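Local coordinates for protein chitinase (Thermococcus chitonophagus, PDB 5XSW) that probably cleaves chitin internally as an endochitinase, with a mainly helical domain that binds chitin-type glycans, at residues H143-F151 with T382-I392; P157-G165 with Y449-R458. One frame throughout, in Å; residues are numbered along the deposited sequence.

Contact 1: H143-F151 with T382-I392; sequences HVKPHQNGF and TATMDMETERI
His-147 and Asp-386 meet where an extended, irregular loop packs along the last turn of helix 374-386 and the turn that follows it, in the mainly helical, glycan-binding domain; His-374, at the start of the same helix, lines the glycan pocket. The imidazole of His-147 is turned in between its own backbone N and carbonyl carbon (chi1 61°), a rotation that lays one ring face over Asp-386 CB. This CH-pi contact measures 3.8 Å from Asp-386 CB to the ring centroid and lies nearly on the ring normal. The backbone backs it up, His-147 N donating to Asp-386 O at 3.2 Å from above the carbonyl plane. An alanine at this position would probably leave Asp-386 CB without its ring cover and Asn-149 N without its weak bond to the imidazole ND1. In the Asp-386 carboxylate, OD1 accepts from Asn-202 and Asn-204, while OD2 comes within 2.5 Å of Asn-149 O. On the outer side the chain of Gln-148 bends back at chi2 (-65°), bringing NE2 to His-147 O at 2.8 Å. Farther along, Val-144 wedges its two methyl groups against the turn: CG1 meets Glu-388 O, and CG2 rests 3.8 Å from Ile-392 CG1. The Gln-148 NE2 also donates to Ala-383 O at 3.2 Å, in its own amide plane and from the face of that carbonyl opposite Met-387 N.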
loop_
_atom_site.group_PDB
_atom_site.type_symbol
_atom_site.label_atom_id
_atom_site.label_comp_id
_atom_site.label_asym_id
_atom_site.label_seq_id
_atom_site.Cartn_x
_atom_site.Cartn_y
_atom_site.Cartn_z
ATOM N N HIS A 143 2.342 -23.736 -36.537
ATOM C CA HIS A 143 3.434 -24.447 -35.901
ATOM C C HIS A 143 3.889 -23.596 -34.704
ATOM O O HIS A 143 4.040 -22.391 -34.831
ATOM C CB HIS A 143 4.591 -24.682 -36.870
ATOM C CG HIS A 143 5.878 -25.049 -36.199
ATOM N ND1 HIS A 143 6.248 -26.355 -35.972
ATOM C CD2 HIS A 143 6.890 -24.280 -35.721
ATOM C CE1 HIS A 143 7.428 -26.381 -35.378
ATOM N NE2 HIS A 143 7.839 -25.134 -35.212
ATOM N N VAL A 144 4.100 -24.249 -33.571
ATOM C CA VAL A 144 4.473 -23.594 -32.319
ATOM C C VAL A 144 5.947 -23.801 -32.028
ATOM O O VAL A 144 6.414 -24.911 -32.018
ATOM C CB VAL A 144 3.639 -24.167 -31.129
ATOM C CG1 VAL A 144 4.112 -23.598 -29.768
ATOM C CG2 VAL A 144 2.144 -23.905 -31.365
ATOM N N LYS A 145 6.663 -22.724 -31.773
ATOM C CA LYS A 145 8.076 -22.792 -31.420
ATOM C C LYS A 145 8.269 -22.732 -29.886
ATOM O O LYS A 145 8.083 -21.679 -29.316
ATOM C CB LYS A 145 8.800 -21.623 -32.084
ATOM C CG LYS A 145 10.291 -21.516 -31.743
ATOM C CD LYS A 145 10.987 -20.326 -32.451
ATOM C CE LYS A 145 10.658 -18.979 -31.775
ATOM N NZ LYS A 145 11.669 -17.886 -32.020
ATOM N N PRO A 146 8.610 -23.848 -29.225
ATOM C CA PRO A 146 8.811 -23.745 -27.767
ATOM C C PRO A 146 9.857 -22.694 -27.391
ATOM O O PRO A 146 10.762 -22.360 -28.183
ATOM C CB PRO A 146 9.289 -25.146 -27.353
ATOM C CG PRO A 146 9.653 -25.860 -28.643
ATOM C CD PRO A 146 8.971 -25.172 -29.770
ATOM N N HIS A 147 9.723 -22.148 -26.180
ATOM C CA HIS A 147 10.620 -21.095 -25.721
ATOM C C HIS A 147 10.829 -21.197 -24.211
ATOM O O HIS A 147 10.321 -22.104 -23.578
ATOM C CB HIS A 147 10.067 -19.731 -26.074
ATOM C CG HIS A 147 8.725 -19.436 -25.430
ATOM N ND1 HIS A 147 8.586 -18.614 -24.320
ATOM C CD2 HIS A 147 7.471 -19.880 -25.730
ATOM C CE1 HIS A 147 7.302 -18.520 -23.998
ATOM N NE2 HIS A 147 6.604 -19.286 -24.827
ATOM N N GLN A 148 11.596 -20.284 -23.639
ATOM C CA GLN A 148 11.858 -20.391 -22.199
ATOM C C GLN A 148 11.812 -18.994 -21.555
ATOM O O GLN A 148 12.555 -18.706 -20.608
ATOM C CB GLN A 148 13.222 -21.110 -21.955
ATOM C CG GLN A 148 13.107 -22.695 -22.085
ATOM C CD GLN A 148 12.202 -23.418 -21.001
ATOM O OE1 GLN A 148 12.737 -23.952 -20.017
ATOM N NE2 GLN A 148 10.846 -23.474 -21.213
ATOM N N ASN A 149 10.971 -18.108 -22.064
ATOM C CA ASN A 149 10.855 -16.778 -21.433
ATOM C C ASN A 149 10.231 -16.882 -20.013
ATOM O O ASN A 149 9.328 -17.710 -19.780
ATOM C CB ASN A 149 9.993 -15.838 -22.287
ATOM C CG ASN A 149 10.671 -15.468 -23.620
ATOM O OD1 ASN A 149 11.436 -14.511 -23.700
ATOM N ND2 ASN A 149 10.322 -16.178 -24.651
ATOM N N GLY A 150 10.684 -16.049 -19.095
ATOM C CA GLY A 150 10.093 -16.100 -17.763
ATOM C C GLY A 150 9.092 -14.973 -17.691
ATOM O O GLY A 150 8.141 -14.939 -18.463
ATOM N N PHE A 151 9.327 -14.033 -16.788
ATOM C CA PHE A 151 8.435 -12.910 -16.550
ATOM C C PHE A 151 8.343 -11.959 -17.794
ATOM O O PHE A 151 7.263 -11.603 -18.243
ATOM C CB PHE A 151 8.966 -12.121 -15.305
ATOM C CG PHE A 151 8.372 -10.759 -15.147
ATOM C CD1 PHE A 151 6.984 -10.601 -15.167
ATOM C CD2 PHE A 151 9.173 -9.662 -14.886
ATOM C CE1 PHE A 151 6.408 -9.356 -14.970
ATOM C CE2 PHE A 151 8.578 -8.391 -14.729
ATOM C CZ PHE A 151 7.197 -8.261 -14.767
ATOM N N THR A 382 5.587 -21.860 -15.472
ATOM C CA THR A 382 5.880 -20.981 -16.604
ATOM C C THR A 382 6.729 -21.748 -17.649
ATOM O O THR A 382 6.442 -21.675 -18.862
ATOM C CB THR A 382 6.642 -19.700 -16.145
ATOM O OG1 THR A 382 5.876 -19.047 -15.123
ATOM C CG2 THR A 382 6.885 -18.680 -17.280
ATOM N N ALA A 383 7.784 -22.425 -17.181
ATOM C CA ALA A 383 8.668 -23.190 -18.085
ATOM C C ALA A 383 7.861 -24.286 -18.820
ATOM O O ALA A 383 7.985 -24.449 -20.021
ATOM C CB ALA A 383 9.850 -23.821 -17.296
ATOM N N THR A 384 7.045 -25.038 -18.098
ATOM C CA THR A 384 6.211 -26.096 -18.720
ATOM C C THR A 384 5.230 -25.557 -19.756
ATOM O O THR A 384 5.073 -26.139 -20.824
ATOM C CB THR A 384 5.444 -26.884 -17.632
ATOM O OG1 THR A 384 6.422 -27.378 -16.694
ATOM C CG2 THR A 384 4.661 -28.088 -18.213
ATOM N N MET A 385 4.563 -24.449 -19.443
ATOM C CA MET A 385 3.666 -23.815 -20.399
ATOM C C MET A 385 4.425 -23.328 -21.631
ATOM O O MET A 385 3.953 -23.471 -22.759
ATOM C CB MET A 385 2.941 -22.631 -19.730
ATOM C CG MET A 385 1.932 -23.110 -18.678
ATOM S SD MET A 385 1.117 -21.697 -17.941
ATOM C CE MET A 385 -0.149 -21.335 -19.193
ATOM N N ASP A 386 5.577 -22.721 -21.401
ATOM C CA ASP A 386 6.431 -22.209 -22.502
ATOM C C ASP A 386 6.784 -23.328 -23.522
ATOM O O ASP A 386 6.984 -23.043 -24.697
ATOM C CB ASP A 386 7.761 -21.688 -21.992
ATOM C CG ASP A 386 7.683 -20.345 -21.222
ATOM O OD1 ASP A 386 6.673 -19.587 -21.307
ATOM O OD2 ASP A 386 8.723 -20.030 -20.592
ATOM N N MET A 387 6.985 -24.547 -23.018
ATOM C CA MET A 387 7.344 -25.709 -23.866
ATOM C C MET A 387 6.143 -26.340 -24.580
ATOM O O MET A 387 6.326 -27.248 -25.411
ATOM C CB MET A 387 8.010 -26.808 -23.043
ATOM C CG MET A 387 9.307 -26.389 -22.378
ATOM S SD MET A 387 10.511 -25.938 -23.656
ATOM C CE MET A 387 10.837 -27.571 -24.377
ATOM N N GLU A 388 4.920 -25.920 -24.244
ATOM C CA GLU A 388 3.736 -26.614 -24.737
ATOM C C GLU A 388 3.567 -26.313 -26.235
ATOM O O GLU A 388 3.645 -25.162 -26.641
ATOM C CB GLU A 388 2.481 -26.184 -23.974
ATOM C CG GLU A 388 1.183 -26.757 -24.546
ATOM C CD GLU A 388 1.040 -28.266 -24.354
ATOM O OE1 GLU A 388 1.606 -28.805 -23.390
ATOM O OE2 GLU A 388 0.317 -28.923 -25.154
ATOM N N THR A 389 3.369 -27.339 -27.051
ATOM C CA THR A 389 3.118 -27.119 -28.472
ATOM C C THR A 389 1.777 -27.644 -28.953
ATOM O O THR A 389 1.230 -27.151 -29.918
ATOM C CB THR A 389 4.223 -27.745 -29.344
ATOM O OG1 THR A 389 4.300 -29.152 -29.095
ATOM C CG2 THR A 389 5.548 -27.105 -29.045
ATOM N N GLU A 390 1.309 -28.705 -28.319
ATOM C CA GLU A 390 0.056 -29.356 -28.681
ATOM C C GLU A 390 -1.258 -28.645 -28.389
ATOM O O GLU A 390 -2.172 -28.695 -29.187
ATOM C CB GLU A 390 0.033 -30.778 -28.143
ATOM C CG GLU A 390 1.191 -31.600 -28.658
ATOM C CD GLU A 390 1.023 -33.073 -28.385
ATOM O OE1 GLU A 390 -0.022 -33.463 -27.827
ATOM O OE2 GLU A 390 1.940 -33.839 -28.731
ATOM N N ARG A 391 -1.359 -28.030 -27.220
ATOM C CA ARG A 391 -2.604 -27.425 -26.797
ATOM C C ARG A 391 -2.386 -25.949 -26.502
ATOM O O ARG A 391 -1.870 -25.598 -25.456
ATOM C CB ARG A 391 -3.090 -28.143 -25.540
ATOM C CG ARG A 391 -4.586 -28.290 -25.402
ATOM C CD ARG A 391 -4.959 -29.415 -24.448
ATOM N NE ARG A 391 -4.202 -29.351 -23.209
ATOM C CZ ARG A 391 -4.171 -30.310 -22.293
ATOM N NH1 ARG A 391 -4.866 -31.419 -22.460
ATOM N NH2 ARG A 391 -3.442 -30.153 -21.205
ATOM N N ILE A 392 -2.824 -25.092 -27.409
ATOM C CA ILE A 392 -2.598 -23.664 -27.284
ATOM C C ILE A 392 -3.933 -22.972 -27.238
ATOM O O ILE A 392 -4.798 -23.247 -28.050
ATOM C CB ILE A 392 -1.810 -23.089 -28.474
ATOM C CG1 ILE A 392 -0.473 -23.796 -28.631
ATOM C CG2 ILE A 392 -1.585 -21.605 -28.289
ATOM C CD1 ILE A 392 0.281 -23.960 -27.338
#

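Contact 2: P157-G165 with Y449-R458; sequences PHPTQIIIG and YRYDFLTILR
Ile-162 plugs into the first turns of helix 449-461, its CD1 over the face of the Tyr-449 ring, 3.9 Å from the centroid, in a CH-pi contact. Its CG1 presses unusually tightly on Leu-454 CG at 3.4 Å. Two arginines make two-nitrogen hydrogen-bonded grips. Arg-450, extended from CG to NE, takes Gln-161 OE1 side-on with NE and NH2, the shorter bond being 2.9 Å from NH2, and Tyr-451 OH stands over one guanidinium face; Gln-161 NE2 donates to Asp-141 O. Arg-458 reaches end-on, NH1 and NH2 both holding Pro-159 O, with NH1 at 2.8 Å; its NH2 also forms a salt bridge with Glu-197. The backbone adds a bond from Ile-162 N to an in-plane lone pair of Arg-450 O, at 3.0 Å. Water bridges the kink in the helix: one molecule accepts from Leu-454 N at 2.9 Å and also bonds Arg-450 O and Thr-160 O, standing in for the missing helical bond. Another joins Thr-160 O to Tyr-451 O and Thr-455 OG1. Helix 186-199 packs on Ile-162, Tyr-449 and Phe-453, while helices 399-412 and 421-439 also pack against helix 449-461, which follows directly on strand 447-448.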
loop_
_atom_site.group_PDB
_atom_site.type_symbol
_atom_site.label_atom_id
_atom_site.label_comp_id
_atom_site.label_asym_id
_atom_site.label_seq_id
_atom_site.Cartn_x
_atom_site.Cartn_y
_atom_site.Cartn_z
ATOM N N PRO A 157 7.939 -16.035 -28.956
ATOM C CA PRO A 157 7.985 -17.155 -29.895
ATOM C C PRO A 157 7.346 -16.800 -31.246
ATOM O O PRO A 157 7.553 -17.539 -32.194
ATOM C CB PRO A 157 7.161 -18.223 -29.202
ATOM C CG PRO A 157 6.108 -17.404 -28.405
ATOM C CD PRO A 157 6.935 -16.230 -27.884
ATOM N N HIS A 158 6.589 -15.710 -31.312
ATOM C CA HIS A 158 5.932 -15.312 -32.566
ATOM C C HIS A 158 5.637 -13.835 -32.440
ATOM O O HIS A 158 5.377 -13.343 -31.343
ATOM C CB HIS A 158 4.662 -16.131 -32.815
ATOM C CG HIS A 158 4.151 -16.051 -34.230
ATOM N ND1 HIS A 158 3.489 -14.954 -34.728
ATOM C CD2 HIS A 158 4.247 -16.929 -35.257
ATOM C CE1 HIS A 158 3.195 -15.151 -36.001
ATOM N NE2 HIS A 158 3.628 -16.353 -36.339
ATOM N N PRO A 159 5.760 -13.087 -33.536
ATOM C CA PRO A 159 5.494 -11.648 -33.415
ATOM C C PRO A 159 4.025 -11.196 -33.413
ATOM O O PRO A 159 3.757 -10.050 -33.020
ATOM C CB PRO A 159 6.191 -11.069 -34.660
ATOM C CG PRO A 159 6.099 -12.205 -35.680
ATOM C CD PRO A 159 6.406 -13.444 -34.822
ATOM N N THR A 160 3.101 -12.023 -33.911
ATOM C CA THR A 160 1.708 -11.561 -34.012
ATOM C C THR A 160 0.743 -12.575 -33.339
ATOM O O THR A 160 -0.397 -12.230 -33.048
ATOM C CB THR A 160 1.271 -11.327 -35.500
ATOM O OG1 THR A 160 1.431 -12.550 -36.236
ATOM C CG2 THR A 160 2.104 -10.229 -36.132
ATOM N N GLN A 161 1.229 -13.788 -33.076
ATOM C CA GLN A 161 0.409 -14.799 -32.380
ATOM C C GLN A 161 0.643 -14.737 -30.862
ATOM O O GLN A 161 1.780 -14.544 -30.439
ATOM C CB GLN A 161 0.721 -16.230 -32.825
ATOM C CG GLN A 161 0.135 -16.594 -34.238
ATOM C CD GLN A 161 0.590 -17.934 -34.696
ATOM O OE1 GLN A 161 0.703 -18.883 -33.906
ATOM N NE2 GLN A 161 0.880 -18.044 -36.014
ATOM N N ILE A 162 -0.432 -14.897 -30.079
ATOM C CA ILE A 162 -0.328 -15.108 -28.612
ATOM C C ILE A 162 -0.379 -16.580 -28.358
ATOM O O ILE A 162 -1.308 -17.262 -28.810
ATOM C CB ILE A 162 -1.507 -14.485 -27.838
ATOM C CG1 ILE A 162 -1.637 -13.015 -28.169
ATOM C CG2 ILE A 162 -1.340 -14.698 -26.303
ATOM C CD1 ILE A 162 -3.003 -12.498 -27.869
ATOM N N ILE A 163 0.602 -17.096 -27.648
ATOM C CA ILE A 163 0.673 -18.538 -27.432
ATOM C C ILE A 163 0.569 -18.840 -25.912
ATOM O O ILE A 163 1.586 -18.814 -25.181
ATOM C CB ILE A 163 2.035 -19.146 -27.932
ATOM C CG1 ILE A 163 2.374 -18.647 -29.359
ATOM C CG2 ILE A 163 1.975 -20.642 -27.794
ATOM C CD1 ILE A 163 1.305 -19.033 -30.363
ATOM N N ILE A 164 -0.630 -19.145 -25.444
ATOM C CA ILE A 164 -0.775 -19.568 -24.065
ATOM C C ILE A 164 -0.789 -21.085 -24.083
ATOM O O ILE A 164 -1.662 -21.696 -24.692
ATOM C CB ILE A 164 -2.080 -19.047 -23.443
ATOM C CG1 ILE A 164 -2.065 -17.520 -23.369
ATOM C CG2 ILE A 164 -2.281 -19.648 -22.063
ATOM C CD1 ILE A 164 -3.396 -16.914 -22.982
ATOM N N GLY A 165 0.178 -21.698 -23.414
ATOM C CA GLY A 165 0.294 -23.139 -23.475
ATOM C C GLY A 165 -0.456 -23.790 -22.339
ATOM O O GLY A 165 -0.052 -23.704 -21.184
ATOM N N TYR A 449 -8.499 -15.054 -31.225
ATOM C CA TYR A 449 -7.676 -14.526 -30.121
ATOM C C TYR A 449 -6.194 -14.814 -30.424
ATOM O O TYR A 449 -5.356 -13.923 -30.481
ATOM C CB TYR A 449 -8.093 -15.156 -28.796
ATOM C CG TYR A 449 -7.122 -14.761 -27.697
ATOM C CD1 TYR A 449 -7.266 -13.568 -27.032
ATOM C CD2 TYR A 449 -6.085 -15.597 -27.346
ATOM C CE1 TYR A 449 -6.370 -13.192 -25.958
ATOM C CE2 TYR A 449 -5.167 -15.248 -26.291
ATOM C CZ TYR A 449 -5.346 -14.063 -25.624
ATOM O OH TYR A 449 -4.470 -13.756 -24.612
ATOM N N ARG A 450 -5.895 -16.072 -30.681
ATOM C CA ARG A 450 -4.511 -16.474 -30.915
ATOM C C ARG A 450 -3.847 -15.701 -32.094
ATOM O O ARG A 450 -2.735 -15.161 -31.963
ATOM C CB ARG A 450 -4.452 -17.990 -31.189
ATOM C CG ARG A 450 -3.005 -18.428 -31.438
ATOM C CD ARG A 450 -2.883 -19.902 -31.700
ATOM N NE ARG A 450 -1.632 -20.183 -32.394
ATOM C CZ ARG A 450 -1.198 -21.419 -32.673
ATOM N NH1 ARG A 450 -1.881 -22.499 -32.273
ATOM N NH2 ARG A 450 -0.062 -21.573 -33.332
ATOM N N TYR A 451 -4.552 -15.618 -33.230
ATOM C CA TYR A 451 -3.929 -15.099 -34.468
ATOM C C TYR A 451 -4.098 -13.604 -34.659
ATOM O O TYR A 451 -3.223 -12.938 -35.227
ATOM C CB TYR A 451 -4.487 -15.877 -35.684
ATOM C CG TYR A 451 -4.064 -17.330 -35.674
ATOM C CD1 TYR A 451 -2.788 -17.707 -36.044
ATOM C CD2 TYR A 451 -4.920 -18.301 -35.185
ATOM C CE1 TYR A 451 -2.397 -19.041 -35.995
ATOM C CE2 TYR A 451 -4.539 -19.630 -35.130
ATOM C CZ TYR A 451 -3.285 -19.988 -35.529
ATOM O OH TYR A 451 -2.939 -21.326 -35.464
ATOM N N ASP A 452 -5.223 -13.050 -34.199
ATOM C CA ASP A 452 -5.551 -11.670 -34.515
ATOM C C ASP A 452 -5.461 -10.659 -33.375
ATOM O O ASP A 452 -5.398 -9.454 -33.620
ATOM C CB ASP A 452 -6.983 -11.598 -35.051
ATOM C CG ASP A 452 -7.164 -12.400 -36.320
ATOM O OD1 ASP A 452 -6.314 -12.251 -37.237
ATOM O OD2 ASP A 452 -8.131 -13.175 -36.381
ATOM N N PHE A 453 -5.611 -11.094 -32.126
ATOM C CA PHE A 453 -5.860 -10.053 -31.123
ATOM C C PHE A 453 -4.650 -9.117 -30.861
ATOM O O PHE A 453 -4.835 -7.932 -30.564
ATOM C CB PHE A 453 -6.381 -10.679 -29.772
ATOM C CG PHE A 453 -6.933 -9.627 -28.826
ATOM C CD1 PHE A 453 -8.034 -8.885 -29.178
ATOM C CD2 PHE A 453 -6.324 -9.377 -27.586
ATOM C CE1 PHE A 453 -8.543 -7.863 -28.336
ATOM C CE2 PHE A 453 -6.807 -8.393 -26.725
ATOM C CZ PHE A 453 -7.916 -7.626 -27.089
ATOM N N LEU A 454 -3.403 -9.602 -30.985
ATOM C CA LEU A 454 -2.291 -8.663 -30.831
ATOM C C LEU A 454 -2.320 -7.556 -31.891
ATOM O O LEU A 454 -1.981 -6.398 -31.611
ATOM C CB LEU A 454 -0.929 -9.362 -30.921
ATOM C CG LEU A 454 -0.521 -10.180 -29.687
ATOM C CD1 LEU A 454 0.901 -10.813 -29.886
ATOM C CD2 LEU A 454 -0.549 -9.231 -28.438
ATOM N N THR A 455 -2.761 -7.915 -33.095
ATOM C CA THR A 455 -2.823 -6.886 -34.176
ATOM C C THR A 455 -3.916 -5.848 -33.848
ATOM O O THR A 455 -3.721 -4.638 -33.981
ATOM C CB THR A 455 -3.031 -7.587 -35.545
ATOM O OG1 THR A 455 -1.862 -8.367 -35.846
ATOM C CG2 THR A 455 -3.194 -6.511 -36.670
ATOM N N ILE A 456 -5.048 -6.323 -33.300
ATOM C CA ILE A 456 -6.100 -5.422 -32.838
ATOM C C ILE A 456 -5.578 -4.477 -31.760
ATOM O O ILE A 456 -5.804 -3.244 -31.778
ATOM C CB ILE A 456 -7.314 -6.202 -32.266
ATOM C CG1 ILE A 456 -8.041 -7.027 -33.349
ATOM C CG2 ILE A 456 -8.230 -5.209 -31.479
ATOM C CD1 ILE A 456 -8.833 -6.141 -34.414
ATOM N N LEU A 457 -4.878 -5.045 -30.780
ATOM C CA LEU A 457 -4.254 -4.183 -29.745
ATOM C C LEU A 457 -3.290 -3.108 -30.323
ATOM O O LEU A 457 -3.299 -1.934 -29.891
ATOM C CB LEU A 457 -3.492 -5.048 -28.731
ATOM C CG LEU A 457 -4.395 -5.881 -27.761
ATOM C CD1 LEU A 457 -3.553 -6.752 -26.786
ATOM C CD2 LEU A 457 -5.363 -4.952 -26.979
ATOM N N ARG A 458 -2.491 -3.507 -31.297
ATOM C CA ARG A 458 -1.507 -2.585 -31.903
ATOM C C ARG A 458 -2.201 -1.479 -32.655
ATOM O O ARG A 458 -1.808 -0.304 -32.559
ATOM C CB ARG A 458 -0.565 -3.367 -32.851
ATOM C CG ARG A 458 0.437 -4.164 -32.042
ATOM C CD ARG A 458 1.359 -5.064 -32.825
ATOM N NE ARG A 458 2.038 -5.932 -31.870
ATOM C CZ ARG A 458 2.503 -7.129 -32.150
ATOM N NH1 ARG A 458 2.397 -7.619 -33.374
ATOM N NH2 ARG A 458 3.044 -7.865 -31.197
HETATM O O HOH W 1 -2.190 -10.631 -34.352
HETATM O O HOH W 2 -2.702 -12.376 -31.490
HETATM O O HOH W 3 -0.736 -14.001 -36.075
#

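From the N terminus the chain first builds the beta-sheet region of residues 3-104, then enters the loop between helix 136-139 and strand 168-169, which supplies the earlier segment of both contacts. Contact 1 closes over 230 intervening residues when the end of helix 374-386 returns to 143-151; contact 2 closes over 283 when helix 449-461 reaches 157-165. The segments alternate along the chain, so the two closures cross instead of nesting. They also touch: Ile-392 CG2 packs 3.7 Å from Ile-163 CG2, and Arg-450 contacts both Val-144 and Ile-392. One loop thus ties together two helices distant in sequence.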